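Local coordinates for tetratricopeptide repeat protein (Parabacteroides merdae ATCC 43184, PDB 4R7S) that is of unknown function but, as a tetratricopeptide repeat protein, probably serves as an all-helical scaffold that binds other proteins or peptides, at residues Tyr113-Gly116 / Leu117-Gln121; Gly218-Lys221 / Leu222-Glu226; Glu6-Glu9 / Lys10-Phe14; Asp160-Glu163 / Arg164-Tyr168. All coordinates share one frame; numbering follows the deposited sequence. Where two conformers were deposited one is given.

Contact 1: residues Tyr113-Gly116 / Leu117-Gln121; sequences YCRG and LLYIQ
R115 O accepts the backbone N-H of Y119 at 2.8 Å, the shortest of the four i to i+4 bonds that join 113-116 to 117-121 in alpha-helix 109-121 of the tetratricopeptide repeat array. The same two residues also lie side by side through their side chains, pointing the same way off the helix. With CG anti to the backbone N (chi1 -164°) and a bend at chi3 (64°), the R115 chain runs past one flank of the Y119 ring. Its CG sits 3.7 Å from Y119 CE2 and its NE 3.6 Å from that same carbon. Guanidinium and ring planes stand 41° apart, so this is no flat stack, although Y119 OH comes over one face of the guanidinium. R115 is fixed from beyond the helix by a salt bridge to D131 and a hydrogen bond to N99, while W127 meets the Y119 ring edge-to-face. Replacing Y119 by an alanine would probably strip the R115 chain of its aromatic flank and leave W127 without its ring partner. Two residues earlier in the helix, L117 CG lies over a face of the Y113 ring, offset toward the rim, 4.3 Å above the plane. The leucine crosses the ring at a slant, and its CD1 reaches Y113 CE2 at 3.8 Å.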
# COMPACT_ATOMS: atom_id res chain seq x y z
N TYR A 113 0.76 -2.89 11.05
CA TYR A 113 -0.25 -2.26 10.20
C TYR A 113 -0.41 -3.00 8.89
O TYR A 113 -1.53 -3.29 8.50
CB TYR A 113 0.09 -0.78 9.93
CG TYR A 113 -0.95 -0.07 9.10
CD1 TYR A 113 -2.24 0.15 9.60
CD2 TYR A 113 -0.66 0.42 7.83
CE1 TYR A 113 -3.22 0.78 8.83
CE2 TYR A 113 -1.62 1.06 7.05
CZ TYR A 113 -2.90 1.24 7.56
OH TYR A 113 -3.84 1.89 6.80
N CYS A 114 0.71 -3.32 8.23
CA CYS A 114 0.72 -4.00 6.94
C CYS A 114 0.23 -5.43 7.05
O CYS A 114 -0.53 -5.86 6.19
CB CYS A 114 2.09 -3.92 6.30
SG CYS A 114 2.56 -2.26 5.76
N ARG A 115 0.62 -6.15 8.12
CA ARG A 115 0.15 -7.51 8.33
C ARG A 115 -1.34 -7.49 8.61
O ARG A 115 -2.06 -8.34 8.09
CB ARG A 115 0.92 -8.23 9.46
CG ARG A 115 0.72 -9.76 9.42
CD ARG A 115 1.53 -10.51 10.46
NE ARG A 115 1.17 -10.20 11.85
CZ ARG A 115 1.75 -10.77 12.91
NH1 ARG A 115 2.69 -11.70 12.75
NH2 ARG A 115 1.39 -10.43 14.14
N GLY A 116 -1.77 -6.50 9.41
CA GLY A 116 -3.18 -6.29 9.74
C GLY A 116 -4.04 -6.20 8.50
O GLY A 116 -5.03 -6.93 8.39
N LEU A 117 -3.64 -5.35 7.54
CA LEU A 117 -4.31 -5.19 6.25
C LEU A 117 -4.33 -6.50 5.48
O LEU A 117 -5.38 -6.85 4.93
CB LEU A 117 -3.61 -4.11 5.40
CG LEU A 117 -3.64 -2.67 5.91
CD1 LEU A 117 -2.93 -1.75 4.93
CD2 LEU A 117 -5.08 -2.16 6.15
N LEU A 118 -3.16 -7.22 5.42
CA LEU A 118 -3.05 -8.51 4.73
C LEU A 118 -4.05 -9.51 5.29
O LEU A 118 -4.66 -10.25 4.51
CB LEU A 118 -1.66 -9.13 4.83
CG LEU A 118 -0.58 -8.66 3.90
CD1 LEU A 118 0.65 -9.50 4.09
CD2 LEU A 118 -1.02 -8.74 2.43
N TYR A 119 -4.18 -9.53 6.63
CA TYR A 119 -5.09 -10.43 7.31
C TYR A 119 -6.55 -10.11 6.92
O TYR A 119 -7.36 -11.03 6.80
CB TYR A 119 -4.90 -10.37 8.84
CG TYR A 119 -3.78 -11.23 9.39
CD1 TYR A 119 -3.53 -12.51 8.88
CD2 TYR A 119 -3.02 -10.82 10.49
CE1 TYR A 119 -2.54 -13.33 9.42
CE2 TYR A 119 -2.03 -11.63 11.04
CZ TYR A 119 -1.79 -12.88 10.50
OH TYR A 119 -0.82 -13.69 11.04
N ILE A 120 -6.87 -8.80 6.69
CA ILE A 120 -8.21 -8.39 6.27
C ILE A 120 -8.46 -9.02 4.89
O ILE A 120 -9.45 -9.74 4.72
CB ILE A 120 -8.41 -6.85 6.28
CG1 ILE A 120 -8.49 -6.29 7.70
CG2 ILE A 120 -9.65 -6.45 5.47
CD1 ILE A 120 -8.36 -4.74 7.76
N GLN A 121 -7.53 -8.79 3.96
CA GLN A 121 -7.56 -9.30 2.59
C GLN A 121 -7.67 -10.82 2.57
O GLN A 121 -8.36 -11.34 1.69
CB GLN A 121 -6.31 -8.83 1.86
CG GLN A 121 -6.18 -9.27 0.41
CD GLN A 121 -4.91 -8.78 -0.23
OE1 GLN A 121 -4.29 -7.78 0.19
NE2 GLN A 121 -4.49 -9.46 -1.28

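Contact 2: residues Gly218-Lys221 / Leu222-Glu226; sequences GKIK and LAQYE
K221 O is held by E226 N at 3.0 Å and more weakly by Q224 N at 3.1 Å, the tight knot of a Schellman motif that ends helix 211-223. Y225, with phi at +58°, is its C-prime residue, and its N-H returns to L222 O at 2.9 Å. The chain thus reverses out of the helix and brings E226 to the N-cap position of helix 227-238. The packed side begins upstream: I220 is buried against A196, M197 and I200 of helix 193-206, and L222 leans on A230 and F234 of helix 227-238. K221 is buried too; its extended chain carries NZ to a salt bridge with D233, which probably offsets the nearby charge of R217. The outer side is looser. Q224, exposed, runs alongside I220 in the same direction, and its amide flanks the isoleucine, with NE2 3.5 Å from I220 CG2. A223 is likewise exposed, its CB 3.4 Å from I220 O. The carboxylate of E226 makes a salt bridge with R229. Y225 swings its ring back over the helix end, where A223 O stands 3.6 Å above the ring plane, over the centre.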
# COMPACT_ATOMS: atom_id res chain seq x y z
N GLY A 218 -18.72 5.72 -10.25
CA GLY A 218 -19.15 5.05 -11.47
C GLY A 218 -20.11 3.91 -11.19
O GLY A 218 -21.15 3.78 -11.86
N LYS A 219 -19.79 3.13 -10.15
CA LYS A 219 -20.59 1.99 -9.70
C LYS A 219 -21.95 2.44 -9.20
O LYS A 219 -22.95 1.75 -9.44
CB LYS A 219 -19.84 1.21 -8.63
CG LYS A 219 -18.85 0.21 -9.19
CD LYS A 219 -18.44 -0.72 -8.08
CE LYS A 219 -17.16 -1.46 -8.35
NZ LYS A 219 -16.41 -1.69 -7.08
N ILE A 220 -21.99 3.62 -8.53
CA ILE A 220 -23.24 4.18 -8.02
C ILE A 220 -24.05 4.69 -9.19
O ILE A 220 -25.22 4.33 -9.31
CB ILE A 220 -23.02 5.26 -6.93
CG1 ILE A 220 -22.60 4.60 -5.60
CG2 ILE A 220 -24.26 6.13 -6.76
CD1 ILE A 220 -21.73 5.48 -4.69
N LYS A 221 -23.40 5.44 -10.11
CA LYS A 221 -24.05 5.92 -11.34
C LYS A 221 -24.67 4.74 -12.09
O LYS A 221 -25.83 4.85 -12.51
CB LYS A 221 -23.07 6.70 -12.21
CG LYS A 221 -22.85 8.10 -11.70
CD LYS A 221 -21.76 8.80 -12.47
CE LYS A 221 -21.67 10.25 -12.05
NZ LYS A 221 -20.37 10.84 -12.47
N LEU A 222 -23.95 3.57 -12.16
CA LEU A 222 -24.48 2.34 -12.74
C LEU A 222 -25.81 1.95 -12.07
O LEU A 222 -26.82 1.76 -12.77
CB LEU A 222 -23.50 1.18 -12.60
CG LEU A 222 -22.68 0.70 -13.78
CD1 LEU A 222 -21.95 -0.57 -13.42
CD2 LEU A 222 -23.55 0.44 -15.02
N ALA A 223 -25.82 1.86 -10.72
CA ALA A 223 -27.00 1.50 -9.92
C ALA A 223 -28.16 2.50 -10.12
O ALA A 223 -29.32 2.11 -10.02
CB ALA A 223 -26.64 1.42 -8.44
N GLN A 224 -27.83 3.77 -10.42
CA GLN A 224 -28.81 4.84 -10.66
C GLN A 224 -29.29 4.82 -12.13
O GLN A 224 -30.00 5.74 -12.56
CB GLN A 224 -28.21 6.21 -10.29
CG GLN A 224 -27.96 6.39 -8.79
CD GLN A 224 -27.16 7.64 -8.45
OE1 GLN A 224 -26.49 8.25 -9.30
NE2 GLN A 224 -27.22 8.04 -7.18
N TYR A 225 -28.95 3.75 -12.88
CA TYR A 225 -29.31 3.51 -14.29
C TYR A 225 -28.81 4.66 -15.19
O TYR A 225 -29.52 5.11 -16.08
CB TYR A 225 -30.85 3.26 -14.46
CG TYR A 225 -31.45 2.32 -13.43
CD1 TYR A 225 -31.30 0.94 -13.54
CD2 TYR A 225 -32.16 2.82 -12.33
CE1 TYR A 225 -31.83 0.08 -12.57
CE2 TYR A 225 -32.69 1.97 -11.36
CZ TYR A 225 -32.53 0.59 -11.49
OH TYR A 225 -33.05 -0.26 -10.53
N GLU A 226 -27.57 5.13 -14.95
CA GLU A 226 -26.88 6.21 -15.68
C GLU A 226 -25.56 5.67 -16.21
O GLU A 226 -24.48 6.08 -15.75
CB GLU A 226 -26.66 7.42 -14.78
CG GLU A 226 -27.92 8.15 -14.39
CD GLU A 226 -27.60 9.50 -13.77
OE1 GLU A 226 -27.14 9.53 -12.60
OE2 GLU A 226 -27.76 10.52 -14.47

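Contact 3: residues Glu6-Glu9 / Lys10-Phe14; sequences ELIE and KSYDF. With EDO (1,2-ethanediol), chain E.
From E6 to D13 the backbone is regular alpha-helix, with N-H groups of K10, S11, Y12 and D13 bonded to the carbonyls of E6, L7, I8 and E9, the D13 N to E9 O bond nearly straight at 170°. I8 O carries a second load. S11 OG donates to it at 2.7 Å, in the carbonyl plane and on a lone pair, while Y12 N reaches the same oxygen at 3.1 Å. The serine can do this because its hydroxyl sits between the backbone N and the carbonyl carbon (chi1 84°), folded back toward the preceding turn, so this buried hydroxyl is satisfied within its own helix. I8 and Y12 lie side by side, pointing the same way, and I8 CG2 touches Y12 CE2 at 3.6 Å. I8 O stands over one face of the tyrosine ring, offset toward the rim. E9, bent at chi2, sends OE1 to the edge of that ring in its plane, 3.9 Å from Y12 CD2, with carboxylate and ring planes 75° apart. The approach of E9 to the carboxylate of D13 is doubtful, since D13 has two conformers. On another flank, K10 extends beside a 1,2-ethanediol, probably from the crystallisation liquor; its NZ makes a weak bond of 3.3 Å to O2 of the diol, whose C1 and C2 both lie 3.7 Å from E6 CB. Within the tetratricopeptide repeat fold, helix 2-16 lies against helix 20-33, S11 touching L27 and F14 resting on S22, A23 and S26.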
# COMPACT_ATOMS: atom_id res chain seq x y z
N GLU A 6 34.20 5.34 -3.79
CA GLU A 6 33.86 6.39 -4.75
C GLU A 6 32.63 6.01 -5.59
O GLU A 6 31.84 6.89 -5.96
CB GLU A 6 35.03 6.71 -5.67
CG GLU A 6 36.07 7.60 -5.02
CD GLU A 6 37.42 7.66 -5.70
OE1 GLU A 6 37.47 7.76 -6.95
OE2 GLU A 6 38.44 7.64 -4.97
N LEU A 7 32.49 4.71 -5.89
CA LEU A 7 31.36 4.17 -6.63
C LEU A 7 30.11 4.27 -5.77
O LEU A 7 29.08 4.72 -6.27
CB LEU A 7 31.62 2.73 -7.12
CG LEU A 7 32.58 2.63 -8.32
CD1 LEU A 7 33.19 1.25 -8.42
CD2 LEU A 7 31.91 3.04 -9.64
N ILE A 8 30.21 3.95 -4.47
CA ILE A 8 29.10 4.09 -3.53
C ILE A 8 28.71 5.58 -3.41
O ILE A 8 27.53 5.91 -3.45
CB ILE A 8 29.43 3.47 -2.15
CG1 ILE A 8 29.61 1.93 -2.26
CG2 ILE A 8 28.34 3.82 -1.12
CD1 ILE A 8 30.16 1.28 -0.93
N GLU A 9 29.71 6.46 -3.33
CA GLU A 9 29.50 7.89 -3.26
C GLU A 9 28.77 8.40 -4.52
O GLU A 9 27.80 9.15 -4.37
CB GLU A 9 30.83 8.65 -3.02
CG GLU A 9 30.75 10.18 -3.11
CD GLU A 9 29.72 10.95 -2.28
OE1 GLU A 9 29.00 10.34 -1.46
OE2 GLU A 9 29.64 12.19 -2.48
N LYS A 10 29.16 7.93 -5.73
CA LYS A 10 28.45 8.32 -6.97
C LYS A 10 27.00 7.83 -6.95
O LYS A 10 26.10 8.57 -7.39
CB LYS A 10 29.15 7.78 -8.21
CG LYS A 10 30.43 8.50 -8.58
CD LYS A 10 30.83 8.07 -9.99
CE LYS A 10 32.19 8.55 -10.42
NZ LYS A 10 32.50 8.11 -11.81
N SER A 11 26.75 6.61 -6.37
CA SER A 11 25.39 6.07 -6.28
C SER A 11 24.50 7.02 -5.46
O SER A 11 23.41 7.35 -5.91
CB SER A 11 25.38 4.64 -5.73
OG SER A 11 25.39 4.56 -4.31
N TYR A 12 25.01 7.51 -4.32
CA TYR A 12 24.29 8.45 -3.46
C TYR A 12 23.97 9.75 -4.21
O TYR A 12 22.81 10.19 -4.20
CB TYR A 12 25.10 8.78 -2.19
CG TYR A 12 25.32 7.62 -1.25
CD1 TYR A 12 24.34 6.64 -1.08
CD2 TYR A 12 26.45 7.56 -0.43
CE1 TYR A 12 24.51 5.61 -0.16
CE2 TYR A 12 26.62 6.55 0.50
CZ TYR A 12 25.65 5.56 0.63
OH TYR A 12 25.81 4.54 1.53
N ASP A 13 25.00 10.37 -4.85
CA ASP A 13 24.80 11.61 -5.59
C ASP A 13 23.79 11.40 -6.72
O ASP A 13 22.94 12.29 -6.94
CB ASP A 13 26.13 12.18 -6.12
CG ASP A 13 26.99 12.90 -5.09
OD1 ASP A 13 26.42 13.55 -4.16
OD2 ASP A 13 28.24 12.87 -5.24
N PHE A 14 23.82 10.22 -7.41
CA PHE A 14 22.86 9.90 -8.49
C PHE A 14 21.43 9.71 -7.95
O PHE A 14 20.45 10.04 -8.64
CB PHE A 14 23.28 8.66 -9.29
CG PHE A 14 24.37 8.83 -10.32
CD1 PHE A 14 24.30 9.84 -11.28
CD2 PHE A 14 25.41 7.91 -10.41
CE1 PHE A 14 25.30 9.98 -12.25
CE2 PHE A 14 26.42 8.05 -11.38
CZ PHE A 14 26.34 9.08 -12.30
C1 EDO E . 35.73 4.73 -8.66
O1 EDO E . 36.65 4.05 -9.50
C2 EDO E . 35.26 6.05 -9.31
O2 EDO E . 34.27 5.79 -10.30

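Contact 4: residues Asp160-Glu163 / Arg164-Tyr168; sequences DESE and RIFNY
D160 begins the run by accepting R164 N at its carbonyl oxygen, 3.0 Å away. E161 follows with a salt bridge in which R164 grips the carboxylate side-on with two nitrogens. R164 NE donates to E161 OE1 at 2.8 Å on the syn side, and R164 NH2 to E161 OE2 at 2.7 Å from above the carboxylate plane. Both bonds are nearly straight and both oxygens lie close to the guanidinium plane, yet the two flat groups are twisted 35° apart. The glutamate reaches its partner through a bend at chi2 (43°), the arginine through one at chi3 (56°). With an alanine at E161, R164 would probably lose both acceptors, its charge left without this mate and its guanidinium set free to turn. In the stacked helices of this tetratricopeptide repeat protein, helix 159-172 packs against helices 143-156 and 178-189, and S162 touches both. S162 OG bonds to A150 O and lies 3.6 Å from F166 CE2, while S162 O accepts F166 N at 3.0 Å. E163, extended, sends OE2 to Y187 OH. The amide of N167, whose OD1 is bonded to R183, crosses the E163 chain obliquely, with ND2 3.5 Å from E163 CG.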
# COMPACT_ATOMS: atom_id res chain seq x y z
N ASP A 160 -22.25 -0.95 11.36
CA ASP A 160 -22.51 0.07 12.37
C ASP A 160 -21.27 0.38 13.16
O ASP A 160 -21.07 1.54 13.56
CB ASP A 160 -23.64 -0.37 13.31
CG ASP A 160 -25.02 -0.43 12.66
OD1 ASP A 160 -25.26 0.33 11.68
OD2 ASP A 160 -25.87 -1.20 13.17
N GLU A 161 -20.44 -0.64 13.42
CA GLU A 161 -19.20 -0.44 14.16
C GLU A 161 -18.24 0.36 13.26
O GLU A 161 -17.68 1.38 13.68
CB GLU A 161 -18.61 -1.78 14.65
CG GLU A 161 -17.43 -1.68 15.62
CD GLU A 161 -17.42 -0.68 16.76
OE1 GLU A 161 -18.44 0.02 16.99
OE2 GLU A 161 -16.36 -0.56 17.42
N SER A 162 -18.16 -0.06 11.99
CA SER A 162 -17.34 0.60 11.00
C SER A 162 -17.74 2.08 10.86
O SER A 162 -16.87 2.96 10.82
CB SER A 162 -17.48 -0.13 9.67
OG SER A 162 -16.59 0.43 8.73
N GLU A 163 -19.05 2.34 10.80
CA GLU A 163 -19.58 3.69 10.64
C GLU A 163 -19.26 4.53 11.86
O GLU A 163 -18.89 5.70 11.71
CB GLU A 163 -21.09 3.65 10.38
CG GLU A 163 -21.67 5.03 10.13
CD GLU A 163 -23.18 5.16 10.10
OE1 GLU A 163 -23.88 4.35 10.74
OE2 GLU A 163 -23.65 6.11 9.46
N ARG A 164 -19.38 3.94 13.07
CA ARG A 164 -19.05 4.65 14.30
C ARG A 164 -17.59 5.14 14.28
O ARG A 164 -17.34 6.30 14.61
CB ARG A 164 -19.30 3.74 15.51
CG ARG A 164 -19.17 4.46 16.85
CD ARG A 164 -18.97 3.50 18.02
NE ARG A 164 -17.82 2.60 17.86
CZ ARG A 164 -16.55 2.93 18.08
NH1 ARG A 164 -16.23 4.17 18.43
NH2 ARG A 164 -15.59 2.03 17.93
N ILE A 165 -16.64 4.26 13.85
CA ILE A 165 -15.21 4.57 13.79
C ILE A 165 -14.95 5.69 12.78
O ILE A 165 -14.26 6.65 13.11
CB ILE A 165 -14.35 3.31 13.49
CG1 ILE A 165 -14.58 2.24 14.57
CG2 ILE A 165 -12.85 3.70 13.36
CD1 ILE A 165 -14.09 0.83 14.23
N PHE A 166 -15.50 5.56 11.55
CA PHE A 166 -15.33 6.59 10.52
C PHE A 166 -15.94 7.89 10.97
O PHE A 166 -15.37 8.93 10.69
CB PHE A 166 -15.96 6.17 9.18
CG PHE A 166 -15.09 5.28 8.33
CD1 PHE A 166 -13.92 5.77 7.76
CD2 PHE A 166 -15.46 3.97 8.08
CE1 PHE A 166 -13.12 4.94 6.96
CE2 PHE A 166 -14.66 3.15 7.28
CZ PHE A 166 -13.49 3.63 6.73
N ASN A 167 -17.09 7.85 11.67
CA ASN A 167 -17.69 9.11 12.12
C ASN A 167 -16.78 9.78 13.16
O ASN A 167 -16.59 11.01 13.11
CB ASN A 167 -19.11 8.91 12.66
CG ASN A 167 -20.13 8.55 11.60
OD1 ASN A 167 -19.97 8.83 10.40
ND2 ASN A 167 -21.22 7.92 12.03
N TYR A 168 -16.18 8.98 14.05
CA TYR A 168 -15.29 9.49 15.08
C TYR A 168 -14.05 10.14 14.45
O TYR A 168 -13.72 11.26 14.81
CB TYR A 168 -14.91 8.39 16.10
CG TYR A 168 -13.80 8.82 17.04
CD1 TYR A 168 -14.00 9.87 17.94
CD2 TYR A 168 -12.53 8.25 16.97
CE1 TYR A 168 -12.98 10.30 18.79
CE2 TYR A 168 -11.51 8.64 17.85
CZ TYR A 168 -11.74 9.68 18.75
OH TYR A 168 -10.75 10.09 19.60

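All four contacts are local, three of them within a single helix and contact 2 at a helix end, and they follow in series along the chain, so none nests in or crosses another and none closes a long loop. Contact 3 comes first, on helix 2-16 near the N terminus, paired with helix 20-33. Contact 1 follows on helix 109-121, among helices 91-104, 125-138 and 143-156. Contact 4, on helix 159-172, leans on that same helix 143-156, which thus links the two; their centres are about 19 Å apart. Contact 2 ends helix 211-223 and turns the chain into helix 227-238. Contacts 2 and 4 both touch helix 178-189. Contacts 2 and 3, with centres about 53 Å apart, lie on opposite sides of the chain's centre.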